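Local coordinates for protein siroheme decarboxylase (Hydrogenobacter thermophilus, PDB 4CH7) that catalyses the decarboxylation of siroheme to didecarboxysiroheme, with loss of two carbon dioxide molecules, on the way to heme d1, at residues Tyr57-Asp65 and Val162-Glu170; Asp65-Val73 and Val129-Val137. All blocks are in the same frame, centred on the assembly; numbering follows the deposited sequence.

Interaction 1. Residues Tyr57-Asp65 and Val162-Glu170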
loop_
_atom_site.group_PDB
_atom_site.type_symbol
_atom_site.label_atom_id
_atom_site.label_comp_id
_atom_site.label_asym_id
_atom_site.label_seq_id
_atom_site.Cartn_x
_atom_site.Cartn_y
_atom_site.Cartn_z
ATOM N N TYR A 57 -1.556 -8.397 4.088
ATOM C CA TYR A 57 -2.993 -8.605 3.954
ATOM C C TYR A 57 -3.538 -7.840 2.754
ATOM O O TYR A 57 -3.055 -6.751 2.441
ATOM C CB TYR A 57 -3.719 -8.171 5.230
ATOM C CG TYR A 57 -3.497 -9.093 6.409
ATOM C CD1 TYR A 57 -4.244 -10.250 6.555
ATOM C CD2 TYR A 57 -2.544 -8.803 7.378
ATOM C CE1 TYR A 57 -4.050 -11.098 7.624
ATOM C CE2 TYR A 57 -2.342 -9.648 8.455
ATOM C CZ TYR A 57 -3.100 -10.792 8.572
ATOM O OH TYR A 57 -2.909 -11.640 9.639
ATOM N N ASP A 58 -4.534 -8.409 2.080
ATOM C CA ASP A 58 -5.167 -7.725 0.959
ATOM C C ASP A 58 -6.162 -6.693 1.481
ATOM O O ASP A 58 -7.122 -7.041 2.167
ATOM C CB ASP A 58 -5.861 -8.725 0.034
ATOM C CG ASP A 58 -6.467 -8.066 -1.187
ATOM O OD1 ASP A 58 -7.568 -7.494 -1.067
ATOM O OD2 ASP A 58 -5.847 -8.130 -2.266
ATOM N N SER A 59 -5.919 -5.428 1.150
ATOM C CA SER A 59 -6.714 -4.308 1.657
ATOM C C SER A 59 -8.225 -4.485 1.485
ATOM O O SER A 59 -8.976 -4.399 2.456
ATOM C CB SER A 59 -6.258 -3.002 1.002
ATOM O OG SER A 59 -7.032 -1.903 1.442
ATOM N N ARG A 60 -8.667 -4.734 0.256
ATOM C CA ARG A 60 -10.098 -4.843 -0.022
ATOM C C ARG A 60 -10.727 -6.130 0.520
ATOM O O ARG A 60 -11.908 -6.147 0.870
ATOM C CB ARG A 60 -10.393 -4.671 -1.518
ATOM C CG ARG A 60 -9.593 -5.573 -2.447
ATOM C CD ARG A 60 -10.141 -5.516 -3.867
ATOM N NE ARG A 60 -11.518 -5.994 -3.932
ATOM C CZ ARG A 60 -11.859 -7.261 -4.144
ATOM N NH1 ARG A 60 -10.922 -8.183 -4.316
ATOM N NH2 ARG A 60 -13.138 -7.607 -4.183
ATOM N N LEU A 61 -9.941 -7.199 0.588
ATOM C CA LEU A 61 -10.432 -8.468 1.125
ATOM C C LEU A 61 -10.605 -8.393 2.644
ATOM O O LEU A 61 -11.326 -9.197 3.238
ATOM C CB LEU A 61 -9.520 -9.627 0.712
ATOM C CG LEU A 61 -9.615 -9.955 -0.779
ATOM C CD1 LEU A 61 -8.610 -11.008 -1.211
ATOM C CD2 LEU A 61 -11.025 -10.396 -1.119
ATOM N N LEU A 62 -9.945 -7.414 3.259
ATOM C CA LEU A 62 -10.171 -7.101 4.665
ATOM C C LEU A 62 -11.492 -6.356 4.812
ATOM O O LEU A 62 -12.083 -6.321 5.894
ATOM C CB LEU A 62 -9.031 -6.245 5.226
ATOM C CG LEU A 62 -7.656 -6.897 5.379
ATOM C CD1 LEU A 62 -6.612 -5.892 5.843
ATOM C CD2 LEU A 62 -7.731 -8.063 6.341
ATOM N N GLY A 63 -11.954 -5.761 3.717
ATOM C CA GLY A 63 -13.167 -4.967 3.741
ATOM C C GLY A 63 -12.858 -3.488 3.691
ATOM O O GLY A 63 -13.752 -2.651 3.828
ATOM N N TYR A 64 -11.583 -3.166 3.502
ATOM C CA TYR A 64 -11.170 -1.778 3.376
ATOM C C TYR A 64 -11.427 -1.258 1.970
ATOM O O TYR A 64 -11.011 -1.872 0.984
ATOM C CB TYR A 64 -9.692 -1.614 3.735
ATOM C CG TYR A 64 -9.438 -1.318 5.196
ATOM C CD1 TYR A 64 -9.562 -2.311 6.158
ATOM C CD2 TYR A 64 -9.061 -0.049 5.612
ATOM C CE1 TYR A 64 -9.328 -2.047 7.492
ATOM C CE2 TYR A 64 -8.824 0.224 6.946
ATOM C CZ TYR A 64 -8.960 -0.780 7.881
ATOM O OH TYR A 64 -8.726 -0.521 9.211
ATOM N N ASP A 65 -12.129 -0.134 1.882
ATOM C CA ASP A 65 -12.224 0.583 0.623
ATOM C C ASP A 65 -11.085 1.590 0.586
ATOM O O ASP A 65 -10.963 2.433 1.479
ATOM C CB ASP A 65 -13.567 1.298 0.488
ATOM C CG ASP A 65 -13.860 1.721 -0.943
ATOM O OD1 ASP A 65 -12.968 1.575 -1.808
ATOM O OD2 ASP A 65 -14.981 2.203 -1.203
ATOM N N VAL A 162 -10.402 -17.470 -7.972
ATOM C CA VAL A 162 -11.040 -16.161 -7.874
ATOM C C VAL A 162 -11.395 -15.816 -6.429
ATOM O O VAL A 162 -11.846 -16.673 -5.669
ATOM C CB VAL A 162 -12.300 -16.078 -8.758
ATOM C CG1 VAL A 162 -11.911 -15.989 -10.225
ATOM C CG2 VAL A 162 -13.205 -17.276 -8.516
ATOM N N TYR A 163 -11.193 -14.556 -6.058
ATOM C CA TYR A 163 -11.383 -14.131 -4.675
ATOM C C TYR A 163 -12.667 -13.331 -4.467
ATOM O O TYR A 163 -12.949 -12.380 -5.197
ATOM C CB TYR A 163 -10.165 -13.338 -4.198
ATOM C CG TYR A 163 -8.903 -14.169 -4.154
ATOM C CD1 TYR A 163 -8.913 -15.445 -3.608
ATOM C CD2 TYR A 163 -7.709 -13.690 -4.675
ATOM C CE1 TYR A 163 -7.770 -16.215 -3.568
ATOM C CE2 TYR A 163 -6.557 -14.454 -4.641
ATOM C CZ TYR A 163 -6.595 -15.718 -4.085
ATOM O OH TYR A 163 -5.457 -16.491 -4.045
ATOM N N THR A 164 -13.442 -13.729 -3.463
ATOM C CA THR A 164 -14.707 -13.071 -3.159
ATOM C C THR A 164 -14.672 -12.463 -1.758
ATOM O O THR A 164 -14.268 -13.124 -0.801
ATOM C CB THR A 164 -15.881 -14.064 -3.259
ATOM O OG1 THR A 164 -15.869 -14.694 -4.546
ATOM C CG2 THR A 164 -17.206 -13.347 -3.060
ATOM N N TYR A 165 -15.092 -11.207 -1.637
ATOM C CA TYR A 165 -15.084 -10.539 -0.340
ATOM C C TYR A 165 -16.157 -11.066 0.606
ATOM O O TYR A 165 -17.353 -10.909 0.357
ATOM C CB TYR A 165 -15.231 -9.024 -0.488
ATOM C CG TYR A 165 -15.482 -8.330 0.833
ATOM C CD1 TYR A 165 -14.605 -8.489 1.897
ATOM C CD2 TYR A 165 -16.595 -7.521 1.018
ATOM C CE1 TYR A 165 -14.830 -7.870 3.107
ATOM C CE2 TYR A 165 -16.826 -6.892 2.228
ATOM C CZ TYR A 165 -15.937 -7.070 3.269
ATOM O OH TYR A 165 -16.152 -6.450 4.478
ATOM N N THR A 166 -15.714 -11.699 1.687
ATOM C CA THR A 166 -16.596 -12.044 2.790
ATOM C C THR A 166 -16.211 -11.172 3.972
ATOM O O THR A 166 -15.042 -11.135 4.357
ATOM C CB THR A 166 -16.476 -13.526 3.191
ATOM O OG1 THR A 166 -16.822 -14.357 2.074
ATOM C CG2 THR A 166 -17.407 -13.840 4.357
ATOM N N PRO A 167 -17.191 -10.442 4.533
ATOM C CA PRO A 167 -16.959 -9.587 5.701
ATOM C C PRO A 167 -16.264 -10.345 6.823
ATOM O O PRO A 167 -16.692 -11.440 7.188
ATOM C CB PRO A 167 -18.376 -9.205 6.130
ATOM C CG PRO A 167 -19.157 -9.207 4.855
ATOM C CD PRO A 167 -18.577 -10.338 4.038
ATOM N N LEU A 168 -15.193 -9.767 7.356
ATOM C CA LEU A 168 -14.429 -10.422 8.409
ATOM C C LEU A 168 -15.181 -10.395 9.731
ATOM O O LEU A 168 -15.792 -9.388 10.088
ATOM C CB LEU A 168 -13.048 -9.776 8.570
ATOM C CG LEU A 168 -11.899 -10.331 7.724
ATOM C CD1 LEU A 168 -12.206 -10.241 6.241
ATOM C CD2 LEU A 168 -10.592 -9.615 8.038
ATOM N N THR A 169 -15.145 -11.513 10.446
ATOM C CA THR A 169 -15.697 -11.571 11.793
ATOM C C THR A 169 -14.816 -10.742 12.717
ATOM O O THR A 169 -13.700 -10.377 12.352
ATOM C CB THR A 169 -15.763 -13.016 12.320
ATOM O OG1 THR A 169 -14.436 -13.515 12.541
ATOM C CG2 THR A 169 -16.482 -13.917 11.327
ATOM N N GLU A 170 -15.317 -10.438 13.908
ATOM C CA GLU A 170 -14.550 -9.653 14.868
ATOM C C GLU A 170 -13.325 -10.421 15.362
ATOM O O GLU A 170 -12.354 -9.818 15.816
ATOM C CB GLU A 170 -15.433 -9.228 16.041
ATOM C CG GLU A 170 -16.645 -8.404 15.630
ATOM C CD GLU A 170 -16.270 -7.053 15.049
ATOM O OE1 GLU A 170 -15.322 -6.424 15.562
ATOM O OE2 GLU A 170 -16.930 -6.617 14.083
HETATM O O HOH W 1 -14.667 -6.920 6.979
#

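Interaction 2. Residues Asp65-Val73 and Val129-Val137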
loop_
_atom_site.group_PDB
_atom_site.type_symbol
_atom_site.label_atom_id
_atom_site.label_comp_id
_atom_site.label_asym_id
_atom_site.label_seq_id
_atom_site.Cartn_x
_atom_site.Cartn_y
_atom_site.Cartn_z
ATOM N N ASP A 65 -12.129 -0.134 1.882
ATOM C CA ASP A 65 -12.224 0.583 0.623
ATOM C C ASP A 65 -11.085 1.590 0.586
ATOM O O ASP A 65 -10.963 2.433 1.479
ATOM C CB ASP A 65 -13.567 1.298 0.488
ATOM C CG ASP A 65 -13.860 1.721 -0.943
ATOM O OD1 ASP A 65 -12.968 1.575 -1.808
ATOM O OD2 ASP A 65 -14.981 2.203 -1.203
ATOM N N SER A 66 -10.239 1.483 -0.432
ATOM C CA SER A 66 -9.119 2.402 -0.580
ATOM C C SER A 66 -9.140 3.074 -1.946
ATOM O O SER A 66 -9.515 2.460 -2.947
ATOM C CB SER A 66 -7.787 1.684 -0.352
ATOM O OG SER A 66 -7.622 0.601 -1.247
ATOM N N ALA A 67 -8.748 4.343 -1.979
ATOM C CA ALA A 67 -8.746 5.103 -3.221
ATOM C C ALA A 67 -7.631 6.134 -3.234
ATOM O O ALA A 67 -7.083 6.487 -2.187
ATOM C CB ALA A 67 -10.087 5.785 -3.431
ATOM N N LEU A 68 -7.306 6.617 -4.427
ATOM C CA LEU A 68 -6.360 7.711 -4.567
ATOM C C LEU A 68 -7.145 9.014 -4.602
ATOM O O LEU A 68 -7.976 9.222 -5.488
ATOM C CB LEU A 68 -5.531 7.551 -5.839
ATOM C CG LEU A 68 -4.358 8.509 -6.043
ATOM C CD1 LEU A 68 -3.422 8.455 -4.848
ATOM C CD2 LEU A 68 -3.612 8.168 -7.320
ATOM N N ILE A 69 -6.893 9.882 -3.629
ATOM C CA ILE A 69 -7.628 11.136 -3.524
ATOM C C ILE A 69 -6.759 12.311 -3.964
ATOM O O ILE A 69 -5.569 12.359 -3.653
ATOM C CB ILE A 69 -8.138 11.363 -2.087
ATOM C CG1 ILE A 69 -8.856 10.112 -1.571
ATOM C CG2 ILE A 69 -9.060 12.571 -2.025
ATOM C CD1 ILE A 69 -10.030 9.674 -2.434
ATOM N N ALA A 70 -7.356 13.252 -4.692
ATOM C CA ALA A 70 -6.648 14.447 -5.139
ATOM C C ALA A 70 -7.423 15.692 -4.729
ATOM O O ALA A 70 -8.612 15.797 -5.013
ATOM C CB ALA A 70 -6.462 14.418 -6.642
ATOM N N PHE A 71 -6.753 16.627 -4.061
ATOM C CA PHE A 71 -7.383 17.881 -3.655
ATOM C C PHE A 71 -6.861 19.053 -4.480
ATOM O O PHE A 71 -5.666 19.128 -4.777
ATOM C CB PHE A 71 -7.119 18.164 -2.173
ATOM C CG PHE A 71 -8.041 17.436 -1.233
ATOM C CD1 PHE A 71 -8.928 16.474 -1.702
ATOM C CD2 PHE A 71 -8.027 17.727 0.124
ATOM C CE1 PHE A 71 -9.781 15.806 -0.829
ATOM C CE2 PHE A 71 -8.874 17.067 1.003
ATOM C CZ PHE A 71 -9.752 16.103 0.526
ATOM N N LYS A 72 -7.755 19.963 -4.859
ATOM C CA LYS A 72 -7.320 21.230 -5.437
ATOM C C LYS A 72 -7.226 22.278 -4.337
ATOM O O LYS A 72 -8.231 22.849 -3.913
ATOM C CB LYS A 72 -8.250 21.702 -6.557
ATOM C CG LYS A 72 -7.904 23.086 -7.093
ATOM C CD LYS A 72 -7.957 23.138 -8.610
ATOM C CE LYS A 72 -9.327 22.754 -9.133
ATOM N NZ LYS A 72 -9.411 22.896 -10.612
ATOM N N VAL A 73 -6.005 22.507 -3.868
ATOM C CA VAL A 73 -5.742 23.470 -2.810
ATOM C C VAL A 73 -4.803 24.526 -3.371
ATOM O O VAL A 73 -3.954 24.210 -4.196
ATOM C CB VAL A 73 -5.046 22.789 -1.623
ATOM C CG1 VAL A 73 -5.006 23.716 -0.423
ATOM C CG2 VAL A 73 -5.746 21.489 -1.269
ATOM N N VAL A 129 -12.259 22.686 0.544
ATOM C CA VAL A 129 -11.758 22.317 -0.773
ATOM C C VAL A 129 -12.939 21.993 -1.678
ATOM O O VAL A 129 -13.718 21.084 -1.385
ATOM C CB VAL A 129 -10.815 21.105 -0.693
ATOM C CG1 VAL A 129 -10.357 20.694 -2.082
ATOM C CG2 VAL A 129 -9.621 21.424 0.194
ATOM N N LYS A 130 -13.076 22.739 -2.772
ATOM C CA LYS A 130 -14.232 22.597 -3.652
ATOM C C LYS A 130 -14.081 21.443 -4.639
ATOM O O LYS A 130 -14.995 20.630 -4.803
ATOM C CB LYS A 130 -14.500 23.902 -4.406
ATOM C CG LYS A 130 -15.865 23.951 -5.067
ATOM C CD LYS A 130 -16.202 25.347 -5.559
ATOM C CE LYS A 130 -15.448 25.700 -6.829
ATOM N NZ LYS A 130 -15.810 27.060 -7.319
ATOM N N ASP A 131 -12.927 21.372 -5.292
ATOM C CA ASP A 131 -12.700 20.355 -6.310
ATOM C C ASP A 131 -11.779 19.247 -5.818
ATOM O O ASP A 131 -10.646 19.505 -5.404
ATOM C CB ASP A 131 -12.133 20.987 -7.581
ATOM C CG ASP A 131 -13.098 21.955 -8.229
ATOM O OD1 ASP A 131 -14.315 21.684 -8.210
ATOM O OD2 ASP A 131 -12.640 22.989 -8.759
ATOM N N TYR A 132 -12.272 18.014 -5.866
ATOM C CA TYR A 132 -11.452 16.862 -5.513
ATOM C C TYR A 132 -11.737 15.650 -6.394
ATOM O O TYR A 132 -12.774 15.579 -7.061
ATOM C CB TYR A 132 -11.595 16.499 -4.030
ATOM C CG TYR A 132 -12.997 16.137 -3.589
ATOM C CD1 TYR A 132 -13.457 14.829 -3.666
ATOM C CD2 TYR A 132 -13.851 17.100 -3.072
ATOM C CE1 TYR A 132 -14.732 14.496 -3.255
ATOM C CE2 TYR A 132 -15.125 16.775 -2.657
ATOM C CZ TYR A 132 -15.561 15.473 -2.753
ATOM O OH TYR A 132 -16.832 15.148 -2.342
ATOM N N LEU A 133 -10.804 14.704 -6.394
ATOM C CA LEU A 133 -10.942 13.495 -7.193
ATOM C C LEU A 133 -10.940 12.262 -6.298
ATOM O O LEU A 133 -10.218 12.209 -5.299
ATOM C CB LEU A 133 -9.810 13.396 -8.214
ATOM C CG LEU A 133 -9.697 14.537 -9.220
ATOM C CD1 LEU A 133 -8.497 14.338 -10.122
ATOM C CD2 LEU A 133 -10.968 14.657 -10.038
ATOM N N VAL A 134 -11.762 11.281 -6.657
ATOM C CA VAL A 134 -11.796 10.011 -5.949
ATOM C C VAL A 134 -11.531 8.893 -6.950
ATOM O O VAL A 134 -12.441 8.443 -7.655
ATOM C CB VAL A 134 -13.137 9.801 -5.216
ATOM C CG1 VAL A 134 -13.198 8.414 -4.607
ATOM C CG2 VAL A 134 -13.314 10.859 -4.136
ATOM N N LEU A 135 -10.274 8.463 -7.019
ATOM C CA LEU A 135 -9.843 7.497 -8.024
ATOM C C LEU A 135 -9.474 6.158 -7.394
ATOM O O LEU A 135 -8.623 6.094 -6.507
ATOM C CB LEU A 135 -8.644 8.045 -8.806
ATOM C CG LEU A 135 -8.765 9.486 -9.302
ATOM C CD1 LEU A 135 -7.501 9.923 -10.026
ATOM C CD2 LEU A 135 -9.974 9.647 -10.197
ATOM N N ARG A 136 -10.119 5.091 -7.854
ATOM C CA ARG A 136 -9.781 3.752 -7.392
ATOM C C ARG A 136 -8.908 3.037 -8.411
ATOM O O ARG A 136 -9.356 2.703 -9.510
ATOM C CB ARG A 136 -11.043 2.945 -7.092
ATOM C CG ARG A 136 -11.708 3.352 -5.789
ATOM C CD ARG A 136 -12.970 2.558 -5.519
ATOM N NE ARG A 136 -13.565 2.928 -4.238
ATOM C CZ ARG A 136 -14.341 3.993 -4.061
ATOM N NH1 ARG A 136 -14.614 4.797 -5.078
ATOM N NH2 ARG A 136 -14.841 4.263 -2.864
ATOM N N VAL A 137 -7.654 2.808 -8.036
ATOM C CA VAL A 137 -6.686 2.185 -8.926
ATOM C C VAL A 137 -6.413 0.738 -8.525
ATOM O O VAL A 137 -6.621 0.352 -7.373
ATOM C CB VAL A 137 -5.363 2.971 -8.947
ATOM C CG1 VAL A 137 -5.599 4.394 -9.425
ATOM C CG2 VAL A 137 -4.721 2.982 -7.567
HETATM O O HOH W 2 -7.305 2.609 -4.947
#

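Interaction 1. Residues Tyr57-Asp65 and Val162-Glu170
Leu61 and Tyr165 bring the two segments to 5.3 Å between their CA atoms, where a single helix-like turn, residues 59-62, meets an extended run from Tyr163 to Leu168 without any direct hydrogen bond. Tyr165, with CG anti to its own N (chi1 169°), lays its ring along the turn's C-terminal end. Its CD1 lies 3.6 Å from Leu61 O, which sits at the ring edge, and its CE1 comes within 3.4 Å of Gly63 CA. Gly63, with no side chain, lets the ring directly onto its CA and takes a positive phi (105°) that glycine reaches easily. The two leucines of the turn supply the apolar contacts. Leu61 reaches Tyr163 CB with CD1 at 4.1 Å, while Leu62 CD2 meets Leu168 CD2 at 3.7 Å, and both Leu62 and Leu168 rest on Val176 of helix 170-179. One water joins the segments, donating to Leu62 O, accepting from Leu168 N and hydrogen-bonded to Tyr165 OH in the plane of the ring. Inside the turn, Asp58 OD1 accepts from Leu61 N at 2.9 Å through its anti lone pair, an Asx motif starting the helical turn between strand 53-57 of the two-stranded sheet and strand 65-71 of the barrel.

Interaction 2. Residues Asp65-Val73 and Val129-Val137
Asp65 and Arg136 form a side-on salt bridge at one end of the pairing. Arg136 NE gives Asp65 OD1 a nearly straight bond of 2.8 Å, in the guanidinium plane and on the syn lone pair. The second bond, from Arg136 NH2 to Asp65 OD2, meets the carboxylate from above its plane, with the two planes 34° apart. Arginine suits the site because its NH1 still reaches Glu117. At the other end Lys72 lies alongside Asp131, but NZ stays 3.7 Å from OD2, a long ion pair.

Between these ends the backbones run antiparallel. Leu68 with Leu135 and Ala70 with Leu133 are hydrogen-bonded pairs; Ile69 with Val134 and Phe71 with Tyr132 are non-hydrogen-bonded. Lys72 N adds a bond to Asp131 O, and a water bridges Ser66 O to Val137 N. Strands 65-71 and 132-139, first and last in chain order of the first AsnC-like half, are thus neighbours within its sheet; the other AsnC-like half completes the eight-stranded barrel.

Paired side chains divide between the two faces. On one, Ile69 CD1 touches Val134 CG2 at 3.9 Å and Phe71 CD1 packs at 3.5 Å against Tyr132 CB. Val134 continues onto helix 116-126, and Tyr132, its chi1 of 60° placing CG between the backbone N and carbonyl carbon, reaches Val120 and Ala124 there. The other carries Leu68, Ala70, Leu133 and Leu135. Ala70 CB lies 3.8 Å from Leu133 CB; alanine's short side chain suits this buried place between Leu133 and Trp104. Leu68 and Leu135 both meet Phe276, with the Leu68 side chain about 7 Å from that of His93, the inferred active-site residue.

Overall arrangement
From the N terminus, strand 53-57 leads into residues 57-65, the first half of interaction 1, and Asp65 carries the chain straight into strand 65-71, the first half of interaction 2. The chain then passes through helix 75-87, strands 91-97 and 103-109 and helix 116-126 before residues 129-137 return to close interaction 2. Interaction 1 closes later, when residues 162-170 come back just ahead of helix 170-179, so its loop encloses the smaller one. The centres lie 22 Å apart, yet Ser59 packs on Ser66 where the segments adjoin. Interaction 1 joins the linker between strands to the approach of the second helix-turn-helix region, and interaction 2 knits the barrel.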